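Local atomic coordinates of N-acetyl-L-2,4-diaminobutyric acid deacetylase (Ruegeria pomeroyi, PDB entry 6TWL), a protein that probably removes the acetyl group from N-acetyl-L-2,4-diaminobutyric acid, a zinc-dependent step in the breakdown of the stress protectant ectoine. Residues A67-T81 with K225-K239. Residues are numbered along the deposited sequence; the frame is centred on the assembly and turned at random.
Sequences ALHELAATTSAEDVT and KKGLRNVLIHAGILK
The carboxylate of Asp79 uses the anti lone pair of OD2 for a salt bridge to Lys239 NZ at 3.0 Å. OD1 is met on its own anti side by the backbone N of Ser76, 26° out of the carboxylate plane. The carboxylate is thus held from both oxygens. An alanine in place of Asp79 would probably leave the Lys239 ammonium without its mate and the Ser76 N-H without this acceptor. Ile233 CD1 lies over one face of the Arg229 guanidinium, offset toward its rim. Just beyond Asp79, the backbones of Val80 and Leu238 form a single beta bridge. Thr81 N gives a nearly straight bond, 2.7 Å, to Ile237 O in the carbonyl plane. Thr81 OG1 donates to Gly236 O at 2.8 Å, tilted 32° from that carbonyl's plane. Val80 CG1 lies beside Ile237 CG2.

At the helices, Lys225 NZ reaches Ala67 O at 2.9 Å, in the carbonyl plane on a lone pair. That oxygen also accepts from Leu71 N. Bends at chi2 and chi3 bring Lys225 CE against Ala67 CB. Leu228 CD2 sits against Leu68 CD2 and Leu71 CD2, each at 3.7 Å. Leu71 and Leu232 meet tip to tip. Leu68 and Leu71 also rest on Ile86 and Leu53, and Leu232 on Leu84 and Ala51. Gly236, with positive phi, forms a Schellman motif after the helix's last turn. The axes of 67-74 and 225-234 cross at -55°. Two helices crossing over the same strands, 50-54 and 82-87, of a mixed sheet fit the alpha/beta catalytic domain of the zinc-dependent succinylglutamate desuccinylase/aspartoacylase family.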
# COMPACT_ATOMS: atom_id res chain seq x y z
N ALA A 67 9.52 7.03 0.45
CA ALA A 67 8.89 8.00 1.34
C ALA A 67 9.18 7.69 2.81
O ALA A 67 9.47 8.59 3.60
CB ALA A 67 7.38 8.05 1.10
N LEU A 68 9.11 6.41 3.18
CA LEU A 68 9.31 6.05 4.58
C LEU A 68 10.77 6.11 4.99
O LEU A 68 11.07 6.40 6.15
CB LEU A 68 8.73 4.66 4.84
CG LEU A 68 7.21 4.57 4.75
CD1 LEU A 68 6.73 3.21 5.22
CD2 LEU A 68 6.54 5.67 5.56
N HIS A 69 11.70 5.84 4.07
CA HIS A 69 13.11 6.08 4.35
C HIS A 69 13.36 7.56 4.61
O HIS A 69 14.09 7.93 5.54
CB HIS A 69 13.98 5.58 3.20
CG HIS A 69 14.43 4.16 3.34
ND1 HIS A 69 13.64 3.09 2.97
CD2 HIS A 69 15.59 3.63 3.79
CE1 HIS A 69 14.29 1.97 3.20
NE2 HIS A 69 15.48 2.27 3.70
N GLU A 70 12.76 8.42 3.79
CA GLU A 70 12.93 9.86 3.95
C GLU A 70 12.34 10.35 5.26
O GLU A 70 12.98 11.08 6.02
CB GLU A 70 12.30 10.60 2.77
CG GLU A 70 13.17 10.66 1.53
CD GLU A 70 13.32 12.05 0.97
OE1 GLU A 70 13.98 12.21 -0.08
OE2 GLU A 70 12.77 13.00 1.56
N LEU A 71 11.08 9.97 5.53
CA LEU A 71 10.43 10.38 6.77
C LEU A 71 11.23 9.93 7.99
O LEU A 71 11.45 10.70 8.93
CB LEU A 71 9.01 9.82 6.83
CG LEU A 71 8.17 10.26 8.03
CD1 LEU A 71 7.59 11.65 7.79
CD2 LEU A 71 7.05 9.27 8.31
N ALA A 72 11.70 8.68 7.97
CA ALA A 72 12.43 8.15 9.12
C ALA A 72 13.76 8.85 9.32
O ALA A 72 14.25 8.94 10.46
CB ALA A 72 12.65 6.65 8.95
N ALA A 73 14.37 9.36 8.25
CA ALA A 73 15.69 9.96 8.36
C ALA A 73 15.66 11.47 8.58
O ALA A 73 16.61 12.02 9.14
CB ALA A 73 16.51 9.66 7.10
N THR A 74 14.58 12.15 8.18
CA THR A 74 14.56 13.61 8.15
C THR A 74 13.61 14.24 9.16
O THR A 74 13.48 15.46 9.18
CB THR A 74 14.20 14.10 6.74
OG1 THR A 74 12.86 13.70 6.42
CG2 THR A 74 15.17 13.51 5.71
N THR A 75 12.94 13.44 9.98
CA THR A 75 11.97 13.97 10.94
C THR A 75 12.55 13.93 12.34
O THR A 75 12.98 12.87 12.82
CB THR A 75 10.66 13.18 10.88
OG1 THR A 75 10.96 11.78 10.82
CG2 THR A 75 9.89 13.56 9.64
N SER A 76 12.57 15.08 13.00
CA SER A 76 13.07 15.17 14.36
C SER A 76 11.94 14.96 15.36
O SER A 76 10.75 14.96 15.02
CB SER A 76 13.75 16.52 14.60
OG SER A 76 12.84 17.60 14.50
N ALA A 77 12.32 14.77 16.63
CA ALA A 77 11.34 14.59 17.69
C ALA A 77 10.50 15.84 17.88
O ALA A 77 9.27 15.77 17.97
CB ALA A 77 12.04 14.21 18.99
N GLU A 78 11.15 17.01 17.92
CA GLU A 78 10.44 18.28 18.06
C GLU A 78 9.32 18.44 17.04
O GLU A 78 8.40 19.23 17.27
CB GLU A 78 11.44 19.44 17.94
CG GLU A 78 10.85 20.83 18.21
CD GLU A 78 11.90 21.93 18.19
OE1 GLU A 78 13.04 21.66 17.74
OE2 GLU A 78 11.59 23.06 18.61
N ASP A 79 9.38 17.72 15.92
CA ASP A 79 8.35 17.82 14.91
C ASP A 79 7.11 16.99 15.21
O ASP A 79 6.07 17.20 14.56
CB ASP A 79 8.89 17.44 13.53
CG ASP A 79 10.26 18.03 13.25
OD1 ASP A 79 11.15 17.30 12.78
OD2 ASP A 79 10.45 19.24 13.52
N VAL A 80 7.17 16.07 16.16
CA VAL A 80 6.11 15.09 16.37
C VAL A 80 5.37 15.42 17.66
O VAL A 80 5.98 15.81 18.66
CB VAL A 80 6.69 13.66 16.39
CG1 VAL A 80 5.61 12.64 16.67
CG2 VAL A 80 7.38 13.37 15.06
N THR A 81 4.05 15.27 17.61
CA THR A 81 3.19 15.33 18.80
C THR A 81 2.38 14.04 18.78
O THR A 81 1.33 13.97 18.13
CB THR A 81 2.30 16.56 18.80
OG1 THR A 81 1.60 16.65 17.55
CG2 THR A 81 3.14 17.82 18.99
N LYS A 225 5.31 11.57 -0.53
CA LYS A 225 5.79 12.40 0.56
C LYS A 225 4.73 13.41 0.99
O LYS A 225 4.48 13.59 2.18
CB LYS A 225 7.09 13.11 0.16
CG LYS A 225 8.28 12.18 -0.01
CD LYS A 225 9.14 12.09 1.26
CE LYS A 225 8.43 11.33 2.38
NZ LYS A 225 9.09 11.46 3.70
N LYS A 226 4.10 14.07 0.02
CA LYS A 226 3.03 15.01 0.33
C LYS A 226 1.86 14.30 1.01
O LYS A 226 1.34 14.77 2.03
CB LYS A 226 2.57 15.72 -0.94
CG LYS A 226 1.18 16.32 -0.84
CD LYS A 226 0.55 16.52 -2.21
CE LYS A 226 -0.95 16.74 -2.10
NZ LYS A 226 -1.61 16.81 -3.43
N GLY A 227 1.44 13.16 0.45
CA GLY A 227 0.34 12.43 1.05
C GLY A 227 0.66 11.94 2.45
O GLY A 227 -0.21 11.93 3.33
N LEU A 228 1.91 11.54 2.68
CA LEU A 228 2.32 11.10 4.01
C LEU A 228 2.24 12.26 5.01
O LEU A 228 1.68 12.11 6.10
CB LEU A 228 3.73 10.52 3.95
CG LEU A 228 4.33 9.84 5.19
CD1 LEU A 228 3.41 8.77 5.74
CD2 LEU A 228 5.68 9.24 4.82
N ARG A 229 2.80 13.41 4.64
CA ARG A 229 2.79 14.56 5.54
C ARG A 229 1.37 15.05 5.80
O ARG A 229 1.00 15.32 6.95
CB ARG A 229 3.64 15.70 4.97
CG ARG A 229 4.17 16.63 6.05
CD ARG A 229 4.82 17.87 5.48
NE ARG A 229 3.96 18.52 4.50
CZ ARG A 229 3.50 19.76 4.61
NH1 ARG A 229 3.83 20.51 5.66
NH2 ARG A 229 2.72 20.26 3.66
N ASN A 230 0.57 15.19 4.74
CA ASN A 230 -0.83 15.58 4.88
C ASN A 230 -1.54 14.70 5.91
O ASN A 230 -2.18 15.21 6.83
CB ASN A 230 -1.53 15.48 3.53
CG ASN A 230 -1.32 16.69 2.65
OD1 ASN A 230 -0.69 17.67 3.06
ND2 ASN A 230 -1.86 16.65 1.44
N VAL A 231 -1.42 13.39 5.75
CA VAL A 231 -2.15 12.46 6.62
C VAL A 231 -1.65 12.57 8.06
O VAL A 231 -2.44 12.48 9.01
CB VAL A 231 -2.02 11.03 6.06
CG1 VAL A 231 -2.18 10.00 7.14
CG2 VAL A 231 -3.06 10.80 4.97
N LEU A 232 -0.35 12.80 8.24
CA LEU A 232 0.18 12.93 9.59
C LEU A 232 -0.17 14.28 10.22
O LEU A 232 -0.41 14.35 11.43
CB LEU A 232 1.69 12.72 9.58
CG LEU A 232 2.09 11.30 9.19
CD1 LEU A 232 3.60 11.13 9.07
CD2 LEU A 232 1.49 10.30 10.17
N ILE A 233 -0.23 15.34 9.41
CA ILE A 233 -0.69 16.63 9.93
C ILE A 233 -2.16 16.56 10.28
O ILE A 233 -2.58 16.96 11.38
CB ILE A 233 -0.41 17.75 8.90
CG1 ILE A 233 1.07 18.12 8.88
CG2 ILE A 233 -1.26 18.98 9.21
CD1 ILE A 233 1.46 18.93 7.67
N HIS A 234 -2.98 16.06 9.35
CA HIS A 234 -4.40 15.87 9.61
C HIS A 234 -4.63 15.05 10.87
O HIS A 234 -5.54 15.33 11.66
CB HIS A 234 -5.06 15.20 8.40
CG HIS A 234 -6.53 14.96 8.57
ND1 HIS A 234 -7.04 13.74 8.96
CD2 HIS A 234 -7.59 15.78 8.38
CE1 HIS A 234 -8.36 13.82 9.01
NE2 HIS A 234 -8.72 15.05 8.67
N ALA A 235 -3.80 14.03 11.09
CA ALA A 235 -3.88 13.21 12.30
C ALA A 235 -3.39 13.93 13.54
O ALA A 235 -3.51 13.38 14.64
CB ALA A 235 -3.10 11.91 12.11
N GLY A 236 -2.84 15.14 13.41
CA GLY A 236 -2.34 15.86 14.56
C GLY A 236 -1.04 15.32 15.13
O GLY A 236 -0.71 15.62 16.28
N ILE A 237 -0.30 14.55 14.35
CA ILE A 237 0.99 14.01 14.78
C ILE A 237 2.14 14.90 14.33
O ILE A 237 3.10 15.10 15.07
CB ILE A 237 1.16 12.57 14.26
CG1 ILE A 237 0.07 11.66 14.82
CG2 ILE A 237 2.53 12.02 14.62
CD1 ILE A 237 0.18 10.23 14.37
N LEU A 238 2.05 15.45 13.12
CA LEU A 238 3.08 16.30 12.56
C LEU A 238 2.60 17.75 12.52
O LEU A 238 1.41 18.03 12.39
CB LEU A 238 3.47 15.85 11.15
CG LEU A 238 4.65 14.87 11.05
CD1 LEU A 238 5.25 14.90 9.65
CD2 LEU A 238 5.71 15.18 12.09
N LYS A 239 3.56 18.67 12.64
CA LYS A 239 3.26 20.09 12.57
C LYS A 239 3.39 20.58 11.14
O LYS A 239 4.27 20.13 10.39
CB LYS A 239 4.20 20.89 13.48
CG LYS A 239 5.66 20.89 13.03
CD LYS A 239 6.57 21.66 13.98
CE LYS A 239 7.88 20.92 14.11
NZ LYS A 239 9.09 21.63 14.60